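Local coordinates for Rubredoxin\:oxygen oxidoreductase (Desulfovibrio gigas, PDB 1E5D), which catalyses the four-electron reduction of one dioxygen molecule to two water molecules, using a diiron centre and flavin mononucleotide, at residues F114-D118 with W119-V123; V152-A156 with D157-L161; N199-A202 with P203-L206; R271-A274 with E275-D279. All coordinates share one frame; numbering follows the deposited sequence.

Interaction 1 of 4, residues F114-D118 with W119-V123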
# COMPACT_ATOMS: atom_id res chain seq x y z
N PHE A 114 24.27 -17.05 -7.47
CA PHE A 114 24.31 -18.30 -8.24
C PHE A 114 25.04 -19.41 -7.50
O PHE A 114 24.81 -20.58 -7.83
CB PHE A 114 24.94 -18.10 -9.62
CG PHE A 114 24.07 -17.25 -10.54
CD1 PHE A 114 22.90 -17.77 -11.07
CD2 PHE A 114 24.42 -15.95 -10.85
CE1 PHE A 114 22.10 -17.01 -11.91
CE2 PHE A 114 23.63 -15.19 -11.69
CZ PHE A 114 22.47 -15.72 -12.23
N HIS A 115 25.87 -19.02 -6.54
CA HIS A 115 26.58 -20.01 -5.73
C HIS A 115 27.29 -21.01 -6.63
O HIS A 115 27.22 -22.22 -6.42
CB HIS A 115 25.58 -20.69 -4.79
CG HIS A 115 24.71 -19.73 -4.04
ND1 HIS A 115 25.19 -18.85 -3.10
CD2 HIS A 115 23.38 -19.51 -4.10
CE1 HIS A 115 24.20 -18.12 -2.61
NE2 HIS A 115 23.09 -18.51 -3.20
N TYR A 116 27.94 -20.49 -7.67
CA TYR A 116 28.56 -21.28 -8.71
C TYR A 116 29.83 -21.98 -8.25
O TYR A 116 30.59 -21.49 -7.41
CB TYR A 116 28.88 -20.39 -9.92
CG TYR A 116 29.88 -19.30 -9.63
CD1 TYR A 116 29.51 -18.11 -9.03
CD2 TYR A 116 31.22 -19.48 -9.96
CE1 TYR A 116 30.43 -17.10 -8.76
CE2 TYR A 116 32.14 -18.48 -9.69
CZ TYR A 116 31.75 -17.30 -9.10
OH TYR A 116 32.68 -16.33 -8.85
N LYS A 117 30.07 -23.16 -8.82
CA LYS A 117 31.27 -23.88 -8.39
C LYS A 117 32.40 -23.65 -9.37
O LYS A 117 33.47 -23.11 -9.04
CB LYS A 117 30.97 -25.37 -8.22
CG LYS A 117 31.54 -25.94 -6.93
CD LYS A 117 30.51 -26.00 -5.81
CE LYS A 117 31.04 -26.78 -4.62
NZ LYS A 117 29.95 -27.44 -3.84
N ASP A 118 32.27 -24.04 -10.64
CA ASP A 118 33.51 -23.88 -11.42
C ASP A 118 33.31 -23.03 -12.66
O ASP A 118 33.27 -23.55 -13.77
CB ASP A 118 34.06 -25.27 -11.76
CG ASP A 118 34.33 -26.09 -10.52
OD1 ASP A 118 35.12 -25.64 -9.66
OD2 ASP A 118 33.77 -27.20 -10.39
N TRP A 119 33.17 -21.72 -12.46
CA TRP A 119 32.94 -20.79 -13.55
C TRP A 119 34.20 -19.97 -13.83
O TRP A 119 34.83 -19.51 -12.88
CB TRP A 119 31.79 -19.83 -13.24
CG TRP A 119 30.42 -20.42 -13.30
CD1 TRP A 119 30.06 -21.71 -13.52
CD2 TRP A 119 29.19 -19.70 -13.13
NE1 TRP A 119 28.70 -21.85 -13.50
CE2 TRP A 119 28.14 -20.63 -13.26
CE3 TRP A 119 28.88 -18.36 -12.88
CZ2 TRP A 119 26.80 -20.26 -13.15
CZ3 TRP A 119 27.55 -18.00 -12.78
CH2 TRP A 119 26.52 -18.93 -12.91
N PRO A 120 34.55 -19.78 -15.09
CA PRO A 120 35.75 -18.99 -15.40
C PRO A 120 35.49 -17.50 -15.21
O PRO A 120 35.59 -16.71 -16.14
CB PRO A 120 35.99 -19.27 -16.88
CG PRO A 120 34.64 -19.60 -17.42
CD PRO A 120 33.89 -20.27 -16.30
N VAL A 121 35.16 -17.13 -13.97
CA VAL A 121 34.94 -15.73 -13.65
C VAL A 121 36.27 -14.99 -13.57
O VAL A 121 37.24 -15.47 -12.98
CB VAL A 121 34.17 -15.58 -12.33
CG1 VAL A 121 34.00 -14.11 -11.96
CG2 VAL A 121 32.82 -16.28 -12.43
N GLN A 122 36.32 -13.82 -14.18
CA GLN A 122 37.51 -12.99 -14.13
C GLN A 122 37.08 -11.55 -13.88
O GLN A 122 36.34 -10.97 -14.66
CB GLN A 122 38.32 -13.08 -15.43
CG GLN A 122 39.82 -12.92 -15.22
CD GLN A 122 40.47 -11.90 -16.12
OE1 GLN A 122 40.93 -12.22 -17.22
NE2 GLN A 122 40.53 -10.65 -15.67
N VAL A 123 37.54 -11.00 -12.77
CA VAL A 123 37.21 -9.65 -12.35
C VAL A 123 37.94 -8.60 -13.17
O VAL A 123 39.16 -8.65 -13.29
CB VAL A 123 37.59 -9.46 -10.86
CG1 VAL A 123 37.53 -8.00 -10.46
CG2 VAL A 123 36.67 -10.33 -10.01
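Tyr116 sets its CB, rather than its ring, over the middle of the Trp119 indole face. This methylene is 3.4 Å from the centroid of the six-membered ring of Trp119, a CH-pi contact made over the face. The two rings are nearly parallel, with 16° between their planes, yet slid so far apart that they barely overlap. Tyr116 reaches this pose with CG held between its backbone N and carbonyl carbon (chi1 64°), which carries the phenol past the indole toward Val121. There CG2 of Val121 meets Tyr116 CE2 at 3.6 Å, and the two side chains cross at about a right angle. The cluster spans the end of helix 104-114 and strand 121-124, outermost in a mixed sheet of the beta-lactamase-like part; His115, with positive phi, turns the backbone out of the helix. Phe114 completes the aromatic group at the far end of the indole, its CB 3.7 Å from Trp119 CH2 and its ring inclined at 45° to the six-membered ring. Leu88 and Ile92 of helix 88-95 pack on Trp119, while His115 NE2 hydrogen-bonds to Val376 O of the second subunit.

Interaction 2 of 4, residues V152-A156 with D157-L161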
# COMPACT_ATOMS: atom_id res chain seq x y z
N VAL A 152 30.00 -0.25 -16.60
CA VAL A 152 29.56 -0.08 -17.99
C VAL A 152 30.71 -0.39 -18.93
O VAL A 152 31.87 -0.48 -18.50
CB VAL A 152 29.02 1.34 -18.21
CG1 VAL A 152 27.97 1.66 -17.15
CG2 VAL A 152 30.13 2.37 -18.18
N SER A 153 30.41 -0.56 -20.22
CA SER A 153 31.43 -0.94 -21.18
C SER A 153 31.54 0.06 -22.32
O SER A 153 30.54 0.46 -22.90
CB SER A 153 31.17 -2.33 -21.76
OG SER A 153 31.54 -3.33 -20.83
N TRP A 154 32.77 0.44 -22.59
CA TRP A 154 33.05 1.47 -23.58
C TRP A 154 33.89 0.94 -24.74
O TRP A 154 34.95 0.36 -24.54
CB TRP A 154 33.80 2.62 -22.89
CG TRP A 154 34.13 3.78 -23.76
CD1 TRP A 154 35.35 4.38 -23.90
CD2 TRP A 154 33.23 4.51 -24.61
NE1 TRP A 154 35.27 5.42 -24.79
CE2 TRP A 154 33.98 5.52 -25.24
CE3 TRP A 154 31.87 4.39 -24.90
CZ2 TRP A 154 33.40 6.42 -26.14
CZ3 TRP A 154 31.29 5.28 -25.80
CH2 TRP A 154 32.06 6.28 -26.41
N PHE A 155 33.36 1.17 -25.92
CA PHE A 155 34.07 1.02 -27.19
C PHE A 155 34.45 2.43 -27.66
O PHE A 155 33.66 3.12 -28.29
CB PHE A 155 33.22 0.29 -28.22
CG PHE A 155 33.17 -1.21 -27.96
CD1 PHE A 155 34.15 -2.06 -28.45
CD2 PHE A 155 32.14 -1.76 -27.21
CE1 PHE A 155 34.13 -3.42 -28.21
CE2 PHE A 155 32.11 -3.12 -26.97
CZ PHE A 155 33.10 -3.95 -27.46
N ALA A 156 35.67 2.82 -27.30
CA ALA A 156 36.18 4.16 -27.59
C ALA A 156 36.22 4.42 -29.08
O ALA A 156 35.81 5.47 -29.57
CB ALA A 156 37.56 4.34 -26.97
N ASP A 157 36.71 3.46 -29.86
CA ASP A 157 36.74 3.72 -31.30
C ASP A 157 35.34 3.75 -31.88
O ASP A 157 34.99 4.71 -32.58
CB ASP A 157 37.64 2.68 -31.98
CG ASP A 157 39.09 2.95 -31.63
OD1 ASP A 157 39.59 4.04 -31.97
OD2 ASP A 157 39.71 2.06 -31.00
N GLU A 158 34.51 2.75 -31.62
CA GLU A 158 33.15 2.74 -32.15
C GLU A 158 32.25 3.75 -31.44
O GLU A 158 31.15 4.02 -31.93
CB GLU A 158 32.54 1.35 -32.04
CG GLU A 158 32.99 0.44 -33.17
CD GLU A 158 34.21 -0.38 -32.79
OE1 GLU A 158 34.75 -0.17 -31.69
OE2 GLU A 158 34.61 -1.23 -33.62
N LYS A 159 32.72 4.27 -30.31
CA LYS A 159 31.95 5.24 -29.53
C LYS A 159 30.60 4.64 -29.11
O LYS A 159 29.55 5.26 -29.24
CB LYS A 159 31.77 6.54 -30.31
CG LYS A 159 33.08 7.29 -30.48
CD LYS A 159 32.84 8.75 -30.84
CE LYS A 159 33.57 9.13 -32.13
NZ LYS A 159 32.62 9.62 -33.17
N VAL A 160 30.69 3.42 -28.63
CA VAL A 160 29.58 2.62 -28.16
C VAL A 160 29.66 2.42 -26.65
O VAL A 160 30.58 1.78 -26.16
CB VAL A 160 29.51 1.22 -28.81
CG1 VAL A 160 28.21 0.54 -28.43
CG2 VAL A 160 29.67 1.32 -30.32
N LEU A 161 28.70 2.99 -25.95
CA LEU A 161 28.59 2.80 -24.51
C LEU A 161 27.46 1.80 -24.22
O LEU A 161 26.30 2.07 -24.54
CB LEU A 161 28.33 4.12 -23.80
CG LEU A 161 28.26 4.04 -22.28
CD1 LEU A 161 29.60 3.63 -21.68
CD2 LEU A 161 27.79 5.38 -21.72
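A beta hairpin of the metallo-beta-lactamase-like domain turns here, strand 151-155 running into strand 160-164, and its turn closes with a G1 beta bulge in which Lys159 and Val160 both face Phe155. The antiparallel register is set by the hydrogen-bonded pair Phe155 and Val160: Phe155 N gives a nearly straight bond to Val160 O (2.9 Å, 171° at the hydrogen), and Val160 N returns one to Phe155 O at 3.0 Å. Lys159 N adds a weak, strongly bent bond to the same oxygen, Phe155 O. Trp154 and Leu161 form the adjoining non-hydrogen-bonded pair, with Trp154 CE3 3.7 Å from Leu161 CB. With CG anti to the backbone N (chi1 -179°), the indole of Trp154 is laid across to the returning strand, its CH2 3.3 Å from Lys159 CA. Farther from the turn, Val152 CG2 touches Leu161 CD1 at 3.8 Å. Phe155 and Val160 share the other face of the sheet, where Phe10 meets the Phe155 ring edge-to-face and also packs on Val160. The charged ends near the turn are tied to its surroundings by salt bridges, Glu158 OE2 to Arg135 and Lys159 NZ to Glu220. The other carboxylate oxygen, Glu158 OE1, approaches Phe155 CD1 to 3.8 Å, with the carboxylate and ring planes 87° apart.

Interaction 3 of 4, residues N199-A202 with P203-L206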
# COMPACT_ATOMS: atom_id res chain seq x y z
N ASN A 199 17.17 7.43 -8.47
CA ASN A 199 17.09 8.67 -7.73
C ASN A 199 17.86 8.71 -6.42
O ASN A 199 18.56 9.69 -6.14
CB ASN A 199 15.62 9.01 -7.40
CG ASN A 199 15.49 10.53 -7.30
OD1 ASN A 199 15.38 11.21 -8.32
ND2 ASN A 199 15.50 11.02 -6.07
N PRO A 200 17.80 7.71 -5.56
CA PRO A 200 18.57 7.81 -4.31
C PRO A 200 20.07 7.94 -4.57
O PRO A 200 20.80 8.38 -3.67
CB PRO A 200 18.28 6.49 -3.59
CG PRO A 200 17.80 5.58 -4.68
CD PRO A 200 17.04 6.46 -5.63
N TYR A 201 20.55 7.59 -5.75
CA TYR A 201 21.97 7.69 -6.08
C TYR A 201 22.25 8.81 -7.07
O TYR A 201 23.06 8.73 -7.98
CB TYR A 201 22.48 6.34 -6.64
CG TYR A 201 21.96 5.20 -5.79
CD1 TYR A 201 22.54 4.94 -4.55
CD2 TYR A 201 20.91 4.40 -6.23
CE1 TYR A 201 22.08 3.90 -3.77
CE2 TYR A 201 20.45 3.36 -5.45
CZ TYR A 201 21.04 3.12 -4.23
OH TYR A 201 20.57 2.09 -3.45
N ALA A 202 21.53 9.91 -6.87
CA ALA A 202 21.78 11.14 -7.61
C ALA A 202 23.25 11.54 -7.55
O ALA A 202 23.85 11.77 -8.61
CB ALA A 202 20.86 12.24 -7.07
N PRO A 203 23.88 11.64 -6.39
CA PRO A 203 25.29 12.06 -6.36
C PRO A 203 26.18 11.14 -7.19
O PRO A 203 27.00 11.60 -7.98
CB PRO A 203 25.70 11.96 -4.89
CG PRO A 203 24.44 11.85 -4.11
CD PRO A 203 23.37 11.40 -5.04
N GLN A 204 26.02 9.83 -7.01
CA GLN A 204 26.86 8.92 -7.79
C GLN A 204 26.59 9.15 -9.28
O GLN A 204 27.48 9.06 -10.11
CB GLN A 204 26.63 7.46 -7.44
CG GLN A 204 27.18 7.08 -6.08
CD GLN A 204 26.28 7.48 -4.93
OE1 GLN A 204 25.50 8.42 -5.01
NE2 GLN A 204 26.38 6.77 -3.81
N THR A 205 25.32 9.47 -9.54
CA THR A 205 24.92 9.73 -10.92
C THR A 205 25.81 10.82 -11.50
O THR A 205 26.38 10.69 -12.57
CB THR A 205 23.45 10.17 -11.00
OG1 THR A 205 22.58 9.10 -10.60
CG2 THR A 205 23.08 10.53 -12.43
N LEU A 206 25.90 11.90 -10.73
CA LEU A 206 26.69 13.05 -11.18
C LEU A 206 28.17 12.72 -11.25
O LEU A 206 28.84 13.05 -12.23
CB LEU A 206 26.42 14.24 -10.26
CG LEU A 206 24.99 14.79 -10.34
CD1 LEU A 206 24.80 15.83 -9.26
CD2 LEU A 206 24.69 15.36 -11.70
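Tyr201 and Thr205 meet through the backbone carbonyl of the tyrosine, while the phenol ring leads away from the helix that begins here. Tyr201 stands at the N-cap position, and its O accepts twice from Thr205. The amide Thr205 N lies 2.8 Å from Tyr201 O, tilted 19° from the carbonyl plane, as in an ordinary first-turn helical bond. The hydroxyl Thr205 OG1 is 2.7 Å from Tyr201 O but stands above that plane, 42° out of it. Its torsion explains the approach: OG1 lies beside the threonine's own backbone N (chi1 -66°), and the hydroxyl folds back over the preceding turn. Two donors from one residue thus grip a single carbonyl oxygen. One residue on, Leu206 N bonds to Ala202 O at 3.0 Å, continuing the pattern.

Gln204 curls back toward the cap through a bend at chi2, bringing OE1 4.0 Å from Tyr201 CB and NE2 to the edge of the phenol ring. Pro200 CB covers the centre of one face of that ring. At the start of the helix, Ala202 CB rests 3.3 Å from Pro203 CD.

The phenol is directed toward the active-site region, about 4 Å from the side chain of His146, an iron ligand, and Trp347 of the second subunit packs against it. Thr205 OG1 also hydrogen-bonds to Tyr194 OH, linking helix 202-214 to helix 183-198, while Ala202, Thr205 and Leu206 all press on Ala247 of helix 233-248.

Interaction 4 of 4, residues R271-A274 with E275-D279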
# COMPACT_ATOMS: atom_id res chain seq x y z
N ARG A 271 -8.84 19.11 -2.62
CA ARG A 271 -9.35 19.83 -3.79
C ARG A 271 -9.18 21.33 -3.60
O ARG A 271 -8.82 22.07 -4.51
CB ARG A 271 -10.82 19.49 -4.04
CG ARG A 271 -11.05 18.04 -4.45
CD ARG A 271 -12.54 17.76 -4.53
NE ARG A 271 -13.12 18.38 -5.72
CZ ARG A 271 -12.78 18.02 -6.95
NH1 ARG A 271 -11.90 17.04 -7.15
NH2 ARG A 271 -13.34 18.63 -7.98
N VAL A 272 -9.43 21.80 -2.38
CA VAL A 272 -9.25 23.23 -2.15
C VAL A 272 -7.79 23.63 -2.36
O VAL A 272 -7.51 24.61 -3.04
CB VAL A 272 -9.70 23.66 -0.74
CG1 VAL A 272 -9.03 24.97 -0.37
CG2 VAL A 272 -11.21 23.78 -0.67
N LEU A 273 -6.89 22.85 -1.76
CA LEU A 273 -5.47 23.10 -1.92
C LEU A 273 -5.12 23.21 -3.40
O LEU A 273 -4.41 24.13 -3.79
CB LEU A 273 -4.62 22.01 -1.26
CG LEU A 273 -4.40 22.16 0.25
CD1 LEU A 273 -3.66 20.96 0.83
CD2 LEU A 273 -3.65 23.45 0.56
N ALA A 274 -5.63 22.26 -4.19
CA ALA A 274 -5.22 22.24 -5.59
C ALA A 274 -5.56 23.56 -6.28
O ALA A 274 -4.78 24.06 -7.08
CB ALA A 274 -5.86 21.06 -6.30
N GLU A 275 -6.72 24.10 -5.93
CA GLU A 275 -7.22 25.34 -6.52
C GLU A 275 -6.43 26.56 -6.09
O GLU A 275 -6.09 27.41 -6.92
CB GLU A 275 -8.70 25.54 -6.18
CG GLU A 275 -9.52 26.09 -7.34
CD GLU A 275 -9.54 25.21 -8.57
OE1 GLU A 275 -9.46 23.97 -8.46
OE2 GLU A 275 -9.63 25.77 -9.69
N SER A 276 -6.12 26.65 -4.80
CA SER A 276 -5.32 27.77 -4.32
C SER A 276 -3.95 27.76 -4.99
O SER A 276 -3.43 28.79 -5.41
CB SER A 276 -5.15 27.72 -2.80
OG SER A 276 -6.32 27.19 -2.20
N PHE A 277 -3.36 26.57 -5.11
CA PHE A 277 -2.01 26.55 -5.66
C PHE A 277 -2.04 27.04 -7.10
O PHE A 277 -1.17 27.77 -7.57
CB PHE A 277 -1.40 25.15 -5.57
CG PHE A 277 -0.70 24.87 -4.25
CD1 PHE A 277 0.41 25.60 -3.87
CD2 PHE A 277 -1.17 23.88 -3.40
CE1 PHE A 277 1.05 25.35 -2.67
CE2 PHE A 277 -0.54 23.62 -2.20
CZ PHE A 277 0.57 24.36 -1.83
N ARG A 278 -3.10 26.62 -7.80
CA ARG A 278 -3.25 27.10 -9.18
C ARG A 278 -3.30 28.62 -9.16
O ARG A 278 -2.59 29.29 -9.92
CB ARG A 278 -4.46 26.46 -9.84
CG ARG A 278 -4.93 27.05 -11.15
CD ARG A 278 -6.39 26.73 -11.43
NE ARG A 278 -7.25 27.30 -10.40
CZ ARG A 278 -8.14 28.27 -10.54
NH1 ARG A 278 -8.34 28.86 -11.71
NH2 ARG A 278 -8.85 28.67 -9.49
N ASP A 279 -4.13 29.14 -8.26
CA ASP A 279 -4.32 30.57 -8.08
C ASP A 279 -2.99 31.30 -7.90
O ASP A 279 -2.82 32.40 -8.41
CB ASP A 279 -5.22 30.86 -6.88
CG ASP A 279 -6.66 31.12 -7.27
OD1 ASP A 279 -6.91 31.58 -8.40
OD2 ASP A 279 -7.55 30.86 -6.43
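This is a contact between successive turns of a single alpha-helix, 265-279, near its C-terminal end and away from the diiron site. Its backbone carries the usual i to i+4 bonds: Phe277 N to Leu273 O at 3.0 Å, Arg278 N to Ala274 O, and Glu275 N to Arg271 O. At Val272 the pattern gains a side-chain donor. Val272 O receives Ser276 N almost head-on at 3.0 Å, with 167° at the hydrogen, and also Ser276 OG at 3.0 Å from above the carbonyl plane, 46° out of it. Ser276 OG reaches back because it lies beside its own backbone N (chi1 -34°). The buried hydroxyl is thereby satisfied within the helix, on a side where Ala389 of helix 379-400 packs.

The helix is the crossover of a beta-alpha-beta unit in the flavodoxin-like domain, connecting strands 254-259 and 283-288. Leu273 and Phe277 lie side by side and point the same way, Leu273 CD2 4.2 Å from Phe277 CE2; both rest on Ile308 of the central strand 306-310. Phe277 CD2 also comes within 3.3 Å of Leu273 O. At the exposed surface Arg278 NE pairs with Glu275 OE2 at 2.9 Å. A longer ion pair joins Arg278 NH2 to Asp279 OD1 at 3.7 Å, where the oxygen stands well out of the guanidinium plane and no N-H is aimed at it.

In the fold
The four contacts follow one another along the chain without touching. Interactions 1, 2 and 3 belong to the beta-lactamase-like part: interaction 1 leads into the outermost strand, 121-124, of its seven-stranded mixed sheet, interaction 2 is a hairpin within the six-stranded one, and interaction 3 begins helix 202-214. Their centres are 22 to 30 Å apart, with interactions 2 and 3 the nearest pair, about 10 Å between closest atoms. Interaction 4 lies in the flavodoxin-like part, its centre 58 Å from that of interaction 1, on the opposite side of the chain's centre. The contacts thus sample both parts, and flavin also lies near interaction 3, about 5 Å from the Tyr201 side chain, where the second subunit packs.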